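Lin2004 protein (Listeria innocua, PDB 2HUJ) is of unknown function but folds as a four-helical bundle and represents a novel bacterial protein family, DUF1798. Local coordinates at residues A[24-29]-A[127-132]; A[30-35]-A[60-65]; A[96-101]-A[120-125]. All coordinates share one frame; numbering follows the deposited sequence. Where two conformers were deposited one is given.

Contact 1. Residues A[24-29]-A[127-132]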
loop_
_atom_site.group_PDB
_atom_site.type_symbol
_atom_site.label_atom_id
_atom_site.label_comp_id
_atom_site.label_asym_id
_atom_site.label_seq_id
_atom_site.Cartn_x
_atom_site.Cartn_y
_atom_site.Cartn_z
ATOM N N ILE A 24 5.752 -2.174 -11.169
ATOM C CA ILE A 24 5.572 -3.494 -10.545
ATOM C C ILE A 24 5.441 -3.385 -9.008
ATOM O O ILE A 24 4.532 -3.960 -8.412
ATOM C CB ILE A 24 6.716 -4.445 -10.948
ATOM C CG1 ILE A 24 6.622 -4.762 -12.449
ATOM C CG2 ILE A 24 6.661 -5.743 -10.137
ATOM C CD1 ILE A 24 7.787 -5.531 -12.987
ATOM N N ARG A 25 6.311 -2.603 -8.372
ATOM C CA ARG A 25 6.252 -2.437 -6.939
ATOM C C ARG A 25 5.016 -1.660 -6.472
ATOM O O ARG A 25 4.484 -1.913 -5.396
ATOM C CB ARG A 25 7.531 -1.784 -6.439
ATOM C CG ARG A 25 8.711 -2.656 -6.676
ATOM C CD ARG A 25 9.954 -2.049 -6.205
ATOM N NE ARG A 25 11.042 -2.996 -6.400
ATOM C CZ ARG A 25 12.270 -2.859 -5.901
ATOM N NH1 ARG A 25 12.598 -1.845 -5.104
ATOM N NH2 ARG A 25 13.178 -3.780 -6.189
ATOM N N THR A 26 4.535 -0.758 -7.317
ATOM C CA THR A 26 3.269 -0.037 -7.067
ATOM C C THR A 26 2.104 -1.011 -7.094
ATOM O O THR A 26 1.262 -0.971 -6.224
ATOM C CB THR A 26 3.043 1.075 -8.132
ATOM O OG1 THR A 26 4.162 1.977 -8.117
ATOM C CG2 THR A 26 1.754 1.864 -7.850
ATOM N N GLU A 27 2.088 -1.914 -8.071
ATOM C CA GLU A 27 1.019 -2.928 -8.183
ATOM C C GLU A 27 1.043 -3.861 -6.971
ATOM O O GLU A 27 0.009 -4.220 -6.372
ATOM C CB GLU A 27 1.160 -3.710 -9.495
ATOM C CG GLU A 27 0.797 -2.809 -10.691
ATOM C CD GLU A 27 1.188 -3.347 -12.049
ATOM O OE1 GLU A 27 1.891 -4.379 -12.122
ATOM O OE2 GLU A 27 0.767 -2.688 -13.036
ATOM N N GLN A 28 2.243 -4.238 -6.575
ATOM C CA GLN A 28 2.401 -5.122 -5.440
ATOM C C GLN A 28 1.872 -4.449 -4.173
ATOM O O GLN A 28 1.180 -5.074 -3.362
ATOM C CB GLN A 28 3.874 -5.486 -5.290
ATOM C CG GLN A 28 4.173 -6.317 -4.091
ATOM C CD GLN A 28 4.263 -7.755 -4.459
ATOM O OE1 GLN A 28 5.350 -8.288 -4.597
ATOM N NE2 GLN A 28 3.126 -8.380 -4.686
ATOM N N LEU A 29 2.194 -3.171 -3.994
ATOM C CA LEU A 29 1.722 -2.435 -2.821
ATOM C C LEU A 29 0.200 -2.217 -2.822
ATOM O O LEU A 29 -0.439 -2.306 -1.764
ATOM C CB LEU A 29 2.465 -1.116 -2.690
ATOM C CG LEU A 29 2.240 -0.349 -1.378
ATOM C CD1 LEU A 29 2.545 -1.201 -0.128
ATOM C CD2 LEU A 29 3.066 0.923 -1.350
ATOM N N THR A 127 -2.945 4.277 -7.146
ATOM C CA THR A 127 -3.534 4.127 -8.478
ATOM C C THR A 127 -3.118 5.311 -9.368
ATOM O O THR A 127 -2.891 5.136 -10.555
ATOM C CB THR A 127 -5.065 3.916 -8.474
ATOM O OG1 THR A 127 -5.722 5.025 -7.855
ATOM C CG2 THR A 127 -5.445 2.670 -7.778
ATOM N N ARG A 128 -2.971 6.500 -8.782
ATOM C CA ARG A 128 -2.541 7.667 -9.549
ATOM C C ARG A 128 -1.122 7.403 -10.085
ATOM O O ARG A 128 -0.846 7.666 -11.254
ATOM C CB ARG A 128 -2.632 8.943 -8.723
ATOM C CG ARG A 128 -1.982 10.180 -9.366
ATOM C CD ARG A 128 -2.424 11.479 -8.666
ATOM N NE ARG A 128 -3.787 11.868 -9.021
ATOM N N VAL A 129 -0.254 6.838 -9.239
ATOM C CA VAL A 129 1.118 6.513 -9.620
ATOM C C VAL A 129 1.129 5.427 -10.721
ATOM O O VAL A 129 1.788 5.559 -11.740
ATOM C CB VAL A 129 1.944 6.024 -8.413
ATOM C CG1 VAL A 129 3.303 5.494 -8.853
ATOM C CG2 VAL A 129 2.152 7.146 -7.393
ATOM N N ARG A 130 0.366 4.371 -10.497
ATOM C CA ARG A 130 0.265 3.288 -11.449
ATOM C C ARG A 130 -0.191 3.784 -12.811
ATOM O O ARG A 130 0.407 3.457 -13.846
ATOM C CB ARG A 130 -0.721 2.269 -10.957
ATOM C CG ARG A 130 -0.844 1.040 -11.863
ATOM C CD ARG A 130 -2.065 0.225 -11.468
ATOM N NE ARG A 130 -3.285 0.959 -11.780
ATOM C CZ ARG A 130 -4.508 0.623 -11.375
ATOM N NH1 ARG A 130 -4.697 -0.442 -10.607
ATOM N NH2 ARG A 130 -5.551 1.367 -11.734
ATOM N N ASP A 131 -1.276 4.545 -12.801
ATOM C CA ASP A 131 -1.873 5.004 -14.052
ATOM C C ASP A 131 -0.908 5.933 -14.804
ATOM O O ASP A 131 -0.788 5.868 -16.030
ATOM C CB ASP A 131 -3.217 5.687 -13.772
ATOM C CG ASP A 131 -4.299 4.714 -13.319
ATOM O OD1 ASP A 131 -4.103 3.482 -13.403
ATOM O OD2 ASP A 131 -5.364 5.189 -12.845
ATOM N N PHE A 132 -0.202 6.776 -14.069
ATOM C CA PHE A 132 0.782 7.695 -14.653
ATOM C C PHE A 132 1.901 6.926 -15.345
ATOM O O PHE A 132 2.306 7.228 -16.474
ATOM C CB PHE A 132 1.371 8.567 -13.548
ATOM C CG PHE A 132 2.474 9.497 -14.007
ATOM C CD1 PHE A 132 3.795 9.075 -14.042
ATOM C CD2 PHE A 132 2.184 10.805 -14.380
ATOM C CE1 PHE A 132 4.803 9.928 -14.466
ATOM C CE2 PHE A 132 3.190 11.667 -14.792
ATOM C CZ PHE A 132 4.491 11.230 -14.845
#
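Thr26 and Val129 meet where the first and last helices of the four-helical bundle, 16-45 and 112-137, run side by side in opposite senses. The axes of the two short segments come within 9.4 Å at 148° between their directions, and Thr26 and Arg130 bring their CA atoms to 6.3 Å. Thr26 points toward the partner helix and touches it with both branches. Its OG1 lies 3.7 Å from CG1 of Val129, a van der Waals touch on a methyl; the hydroxyl's hydrogen-bond partner is Leu22 O, one turn earlier. The methyl CG2, anti to the backbone N (OG1 at chi1 -57°), reaches over to the base of Arg130, 4.0 Å from CB. Next to this pair Glu27 brushes the arm of Arg130, OE2 to CG 4.2 Å, without a bond between the charges: OE2 stays 5.6 Å from NE. Phe70 of helix 52-81 also packs on Thr26, while Leu91 of helix 88-104 and Leu86 pack on Val129, joining the pair to the bundle core. A bend at chi3, 68°, carries the Arg130 guanidinium round the flank of its own helix, with the Thr127 methyl CG2 over one face. There NE and NH2 hold Asp131 side-on, both sharing OD1, which lies in the guanidinium plane, 3.1 Å from NH2.

Contact 2. Residues A[30-35]-A[60-65]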
loop_
_atom_site.group_PDB
_atom_site.type_symbol
_atom_site.label_atom_id
_atom_site.label_comp_id
_atom_site.label_asym_id
_atom_site.label_seq_id
_atom_site.Cartn_x
_atom_site.Cartn_y
_atom_site.Cartn_z
ATOM N N LEU A 30 -0.362 -1.927 -3.996
ATOM C CA LEU A 30 -1.828 -1.899 -4.167
ATOM C C LEU A 30 -2.481 -3.206 -3.775
ATOM O O LEU A 30 -3.502 -3.242 -3.089
ATOM C CB LEU A 30 -2.211 -1.553 -5.578
ATOM C CG LEU A 30 -2.168 -0.071 -5.955
ATOM C CD1 LEU A 30 -2.089 0.053 -7.449
ATOM C CD2 LEU A 30 -3.442 0.602 -5.408
ATOM N N LEU A 31 -1.875 -4.308 -4.185
ATOM C CA LEU A 31 -2.373 -5.625 -3.812
ATOM C C LEU A 31 -2.328 -5.873 -2.302
ATOM O O LEU A 31 -3.290 -6.417 -1.714
ATOM C CB LEU A 31 -1.589 -6.725 -4.563
ATOM C CG LEU A 31 -2.233 -8.102 -4.571
ATOM C CD1 LEU A 31 -3.518 -8.069 -5.447
ATOM C CD2 LEU A 31 -1.276 -9.182 -5.078
ATOM N N GLN A 32 -1.239 -5.456 -1.663
ATOM C CA GLN A 32 -1.159 -5.538 -0.212
ATOM C C GLN A 32 -2.290 -4.767 0.447
ATOM O O GLN A 32 -2.893 -5.230 1.426
ATOM C CB GLN A 32 0.198 -5.049 0.301
ATOM C CG GLN A 32 0.352 -5.120 1.819
ATOM C CD GLN A 32 0.284 -6.547 2.371
ATOM O OE1 GLN A 32 1.072 -7.369 1.971
ATOM N NE2 GLN A 32 -0.676 -6.837 3.283
ATOM N N ASN A 33 -2.527 -3.570 -0.055
ATOM C CA ASN A 33 -3.565 -2.694 0.495
ATOM C C ASN A 33 -4.920 -3.416 0.425
ATOM O O ASN A 33 -5.691 -3.410 1.393
ATOM C CB ASN A 33 -3.553 -1.373 -0.266
ATOM C CG ASN A 33 -4.476 -0.329 0.371
ATOM O OD1 ASN A 33 -4.423 -0.120 1.598
ATOM N ND2 ASN A 33 -5.309 0.300 -0.429
ATOM N N GLU A 34 -5.188 -4.051 -0.719
ATOM C CA GLU A 34 -6.390 -4.868 -0.913
ATOM C C GLU A 34 -6.471 -6.049 0.053
ATOM O O GLU A 34 -7.526 -6.328 0.583
ATOM C CB GLU A 34 -6.496 -5.397 -2.355
ATOM C CG GLU A 34 -6.628 -4.384 -3.428
ATOM C CD GLU A 34 -7.846 -3.485 -3.292
ATOM O OE1 GLU A 34 -8.845 -3.879 -2.661
ATOM O OE2 GLU A 34 -7.791 -2.378 -3.860
ATOM N N LYS A 35 -5.344 -6.721 0.285
ATOM C CA LYS A 35 -5.273 -7.828 1.226
ATOM C C LYS A 35 -5.672 -7.360 2.619
ATOM O O LYS A 35 -6.447 -8.058 3.299
ATOM C CB LYS A 35 -3.873 -8.430 1.293
ATOM C CG LYS A 35 -3.431 -9.238 0.111
ATOM C CD LYS A 35 -2.050 -9.832 0.415
ATOM C CE LYS A 35 -1.388 -10.474 -0.785
ATOM N NZ LYS A 35 -0.020 -10.986 -0.400
ATOM N N VAL A 60 2.337 -8.641 8.603
ATOM C CA VAL A 60 2.803 -7.270 8.756
ATOM C C VAL A 60 4.205 -7.098 8.129
ATOM O O VAL A 60 4.476 -6.100 7.455
ATOM C CB VAL A 60 2.761 -6.810 10.215
ATOM C CG1 VAL A 60 3.365 -5.417 10.356
ATOM C CG2 VAL A 60 1.294 -6.795 10.710
ATOM N N ASP A 61 5.075 -8.090 8.335
ATOM C CA ASP A 61 6.386 -8.085 7.689
ATOM C C ASP A 61 6.307 -8.021 6.153
ATOM O O ASP A 61 7.039 -7.288 5.537
ATOM C CB ASP A 61 7.186 -9.342 8.047
ATOM C CG ASP A 61 7.750 -9.341 9.476
ATOM O OD1 ASP A 61 7.744 -8.297 10.162
ATOM O OD2 ASP A 61 8.270 -10.423 9.863
ATOM N N GLU A 62 5.448 -8.815 5.539
ATOM C CA GLU A 62 5.291 -8.775 4.086
ATOM C C GLU A 62 4.770 -7.380 3.641
ATOM O O GLU A 62 5.256 -6.803 2.673
ATOM C CB GLU A 62 4.365 -9.914 3.643
ATOM C CG GLU A 62 3.774 -9.829 2.229
ATOM C CD GLU A 62 4.807 -9.904 1.143
ATOM O OE1 GLU A 62 5.974 -10.280 1.444
ATOM O OE2 GLU A 62 4.463 -9.568 -0.014
ATOM N N ALA A 63 3.785 -6.833 4.356
ATOM C CA ALA A 63 3.345 -5.465 4.083
ATOM C C ALA A 63 4.479 -4.428 4.154
ATOM O O ALA A 63 4.608 -3.563 3.270
ATOM C CB ALA A 63 2.197 -5.064 5.029
ATOM N N LYS A 64 5.327 -4.551 5.163
ATOM C CA LYS A 64 6.483 -3.657 5.334
ATOM C C LYS A 64 7.486 -3.820 4.178
ATOM O O LYS A 64 8.029 -2.838 3.693
ATOM C CB LYS A 64 7.177 -3.957 6.667
ATOM C CG LYS A 64 8.334 -3.023 7.024
ATOM C CD LYS A 64 7.880 -1.597 7.202
ATOM C CE LYS A 64 8.790 -0.826 8.154
ATOM N NZ LYS A 64 8.093 0.249 8.936
ATOM N N ARG A 65 7.735 -5.055 3.763
ATOM C CA ARG A 65 8.607 -5.345 2.604
ATOM C C ARG A 65 8.046 -4.654 1.353
ATOM O O ARG A 65 8.786 -4.011 0.626
ATOM C CB ARG A 65 8.729 -6.862 2.377
ATOM C CG ARG A 65 9.540 -7.248 1.122
ATOM C CD ARG A 65 9.300 -8.715 0.689
ATOM N NE ARG A 65 8.034 -8.893 -0.038
ATOM C CZ ARG A 65 7.885 -8.792 -1.362
ATOM N NH1 ARG A 65 8.907 -8.496 -2.160
ATOM N NH2 ARG A 65 6.688 -8.985 -1.900
HETATM O O HOH W 1 1.750 -8.830 -0.363
#
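Helices 16-45 and 52-81, the first hairpin of the four-helical bundle, are joined here by an amide laid against an alanine and by a water at the margin. Gln32 and Ala63 stand opposite each other, their CA atoms 6.2 Å apart. Gln32 leaves its helix with CG anti to the backbone N (chi1 180°) and then bends at chi2, 63°, which brings the amide alongside the alanine: CD rests 3.6 Å from the Ala63 methyl CB, with CG and NE2 also close to it. OE1 lies against the Ala63 backbone, 3.6 Å from its CA, and 3.7 Å from Glu62 CG. Each end of this buried amide has a partner: NE2 donates to Asn36 OD1, one turn on, and OE1 accepts from the water. That water gives one hydrogen to Gln32 OE1 and one to Glu62 OE2, and accepts from Lys35 NZ, so it bridges Lys35 and Glu62, whose NZ and OE2 remain 4.7 Å apart. Val98 of helix 88-104 and Phe59 of helix 52-81 also pack on Gln32. Arg65 fixes the rotation of the Glu62 carboxylate, gripping it side-on with one nitrogen per oxygen: NE reaches OE1 at 2.9 Å, and NH2 meets the syn lone pair of OE2 almost straight, at 174°.

Contact 3. Residues A[96-101]-A[120-125]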
loop_
_atom_site.group_PDB
_atom_site.type_symbol
_atom_site.label_atom_id
_atom_site.label_comp_id
_atom_site.label_asym_id
_atom_site.label_seq_id
_atom_site.Cartn_x
_atom_site.Cartn_y
_atom_site.Cartn_z
ATOM N N ASP A 96 2.612 4.411 5.192
ATOM C CA ASP A 96 2.270 4.323 6.615
ATOM C C ASP A 96 0.903 3.691 6.771
ATOM O O ASP A 96 0.692 2.826 7.661
ATOM C CB ASP A 96 2.234 5.687 7.284
ATOM C CG ASP A 96 3.588 6.337 7.427
ATOM O OD1 ASP A 96 4.634 5.641 7.367
ATOM O OD2 ASP A 96 3.592 7.581 7.611
ATOM N N ASN A 97 -0.041 4.101 5.922
ATOM C CA ASN A 97 -1.414 3.577 6.004
ATOM C C ASN A 97 -1.460 2.073 5.836
ATOM O O ASN A 97 -2.259 1.388 6.461
ATOM C CB ASN A 97 -2.310 4.186 4.915
ATOM C CG ASN A 97 -2.526 5.682 5.077
ATOM O OD1 ASN A 97 -2.310 6.234 6.149
ATOM N ND2 ASN A 97 -2.924 6.352 3.997
ATOM N N VAL A 98 -0.657 1.566 4.903
ATOM C CA VAL A 98 -0.624 0.135 4.636
ATOM C C VAL A 98 -0.135 -0.627 5.862
ATOM O O VAL A 98 -0.661 -1.682 6.189
ATOM C CB VAL A 98 0.265 -0.170 3.450
ATOM C CG1 VAL A 98 0.389 -1.684 3.232
ATOM C CG2 VAL A 98 -0.312 0.459 2.170
ATOM N N GLN A 99 0.853 -0.087 6.573
ATOM C CA GLN A 99 1.334 -0.770 7.768
ATOM C C GLN A 99 0.260 -0.739 8.871
ATOM O O GLN A 99 -0.004 -1.765 9.519
ATOM C CB GLN A 99 2.649 -0.184 8.276
ATOM C CG GLN A 99 3.084 -0.813 9.621
ATOM C CD GLN A 99 4.549 -0.608 9.941
ATOM O OE1 GLN A 99 5.415 -0.936 9.129
ATOM N NE2 GLN A 99 4.836 -0.028 11.115
HETATM N N MSE A 100 -0.365 0.421 9.089
HETATM C CA MSE A 100 -1.396 0.555 10.109
HETATM C C MSE A 100 -2.576 -0.394 9.881
HETATM O O MSE A 100 -3.063 -1.049 10.822
HETATM C CB MSE A 100 -1.947 1.974 10.155
HETATM C CG MSE A 100 -1.025 2.988 10.676
HETATM SE SE MSE A 100 -2.036 4.733 10.334
HETATM C CE MSE A 100 -1.003 5.310 9.384
ATOM N N THR A 101 -3.065 -0.421 8.655
ATOM C CA THR A 101 -4.199 -1.270 8.288
ATOM C C THR A 101 -3.828 -2.766 8.281
ATOM O O THR A 101 -4.678 -3.614 8.579
ATOM C CB THR A 101 -4.860 -0.839 6.965
ATOM O OG1 THR A 101 -3.913 -0.788 5.897
ATOM C CG2 THR A 101 -5.558 0.533 7.132
ATOM N N GLN A 120 -8.770 3.664 1.366
ATOM C CA GLN A 120 -9.063 4.409 0.131
ATOM C C GLN A 120 -7.987 5.432 -0.202
ATOM O O GLN A 120 -7.639 5.613 -1.377
ATOM C CB GLN A 120 -10.426 5.088 0.224
ATOM C CG GLN A 120 -11.552 4.077 0.162
ATOM C CD GLN A 120 -12.943 4.651 0.013
ATOM O OE1 GLN A 120 -13.311 5.661 0.643
ATOM N NE2 GLN A 120 -13.772 3.953 -0.778
ATOM N N SER A 121 -7.449 6.097 0.817
ATOM C CA SER A 121 -6.408 7.099 0.600
ATOM C C SER A 121 -5.212 6.453 -0.114
ATOM O O SER A 121 -4.704 6.971 -1.106
ATOM C CB SER A 121 -5.965 7.716 1.931
ATOM O OG SER A 121 -4.890 8.616 1.733
ATOM N N THR A 122 -4.745 5.323 0.403
ATOM C CA THR A 122 -3.677 4.587 -0.253
ATOM C C THR A 122 -4.010 4.165 -1.657
ATOM O O THR A 122 -3.196 4.323 -2.582
ATOM C CB THR A 122 -3.288 3.356 0.586
ATOM O OG1 THR A 122 -2.782 3.816 1.847
ATOM C CG2 THR A 122 -2.210 2.570 -0.113
ATOM N N LYS A 123 -5.214 3.642 -1.834
ATOM C CA LYS A 123 -5.633 3.187 -3.133
ATOM C C LYS A 123 -5.614 4.331 -4.142
ATOM O O LYS A 123 -5.134 4.162 -5.254
ATOM C CB LYS A 123 -7.027 2.550 -3.060
ATOM C CG LYS A 123 -7.538 2.012 -4.413
ATOM C CD LYS A 123 -8.736 1.026 -4.300
ATOM C CE LYS A 123 -9.970 1.624 -3.666
ATOM N NZ LYS A 123 -11.172 0.675 -3.717
ATOM N N TYR A 124 -6.110 5.487 -3.739
ATOM C CA TYR A 124 -6.120 6.697 -4.580
ATOM C C TYR A 124 -4.730 7.135 -4.998
ATOM O O TYR A 124 -4.447 7.304 -6.186
ATOM C CB TYR A 124 -6.919 7.827 -3.926
ATOM C CG TYR A 124 -8.387 7.505 -3.689
ATOM C CD1 TYR A 124 -9.055 6.484 -4.414
ATOM C CD2 TYR A 124 -9.117 8.194 -2.743
ATOM C CE1 TYR A 124 -10.395 6.165 -4.157
ATOM C CE2 TYR A 124 -10.459 7.911 -2.503
ATOM C CZ TYR A 124 -11.093 6.896 -3.206
ATOM O OH TYR A 124 -12.416 6.663 -2.914
ATOM N N THR A 125 -3.844 7.249 -4.041
ATOM C CA THR A 125 -2.486 7.720 -4.302
ATOM C C THR A 125 -1.735 6.746 -5.208
ATOM O O THR A 125 -1.071 7.153 -6.165
ATOM C CB THR A 125 -1.745 7.912 -2.983
ATOM O OG1 THR A 125 -2.409 8.930 -2.201
ATOM C CG2 THR A 125 -0.268 8.302 -3.216
#
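The flat amide of Asn97 presents its nitrogen end to Thr122 and Ser121, joining helices 88-104 and 112-137, the second hairpin of the four-helical bundle. ND2 donates a weak hydrogen bond to Thr122 OG1, 3.3 Å long and bent to 147°, and lies 3.8 Å from Ser121 OG. The Tyr124 ring, on the far side of helix 112-137, has Gln120 O over one face, near the rim. The Asn97 and Thr122 side chains run antiparallel past one another, which brings OG1 within 3.1 Å of Asn97 CB, a tight approach. The main partner of that hydroxyl is the carbonyl of Ala94, one turn before Val98 on the facing helix, so Thr122 ties itself chiefly to the backbone there. With OG1 at chi1 -63°, the methyl CG2 falls anti to the backbone N and meets Val98 CG2 at 3.6 Å, nearly perpendicular. Toward the core, Gln32 and Asn33 of helix 16-45 pack on Val98 and Thr122 respectively. One turn on, Thr101 bonds back to Asn97: its N and OG1 reach Asn97 O from opposite faces of the carbonyl plane, with OG1 2.8 Å away.

Overall arrangement
From the N terminus, helix 16-45 supplies first 24-29 and then 30-35. Contact 2 closes the first loop, pairing 30-35 with 60-65 on helix 52-81. The chain then enters helix 88-104, and contact 3 closes a second local loop when 96-101 meets 120-125 on helix 112-137. These two follow in series, and both nest within the long loop that contact 1 closes by bringing 127-132 back to 24-29. Two hairpins are thus joined through the first and last helices. The contacts also touch one another: probable hydrogen bonds join Gln28 to Arg65 and Lys64 to Gln99, Leu30 packs on Thr127 and Arg130, and Asn33 lies against Thr122.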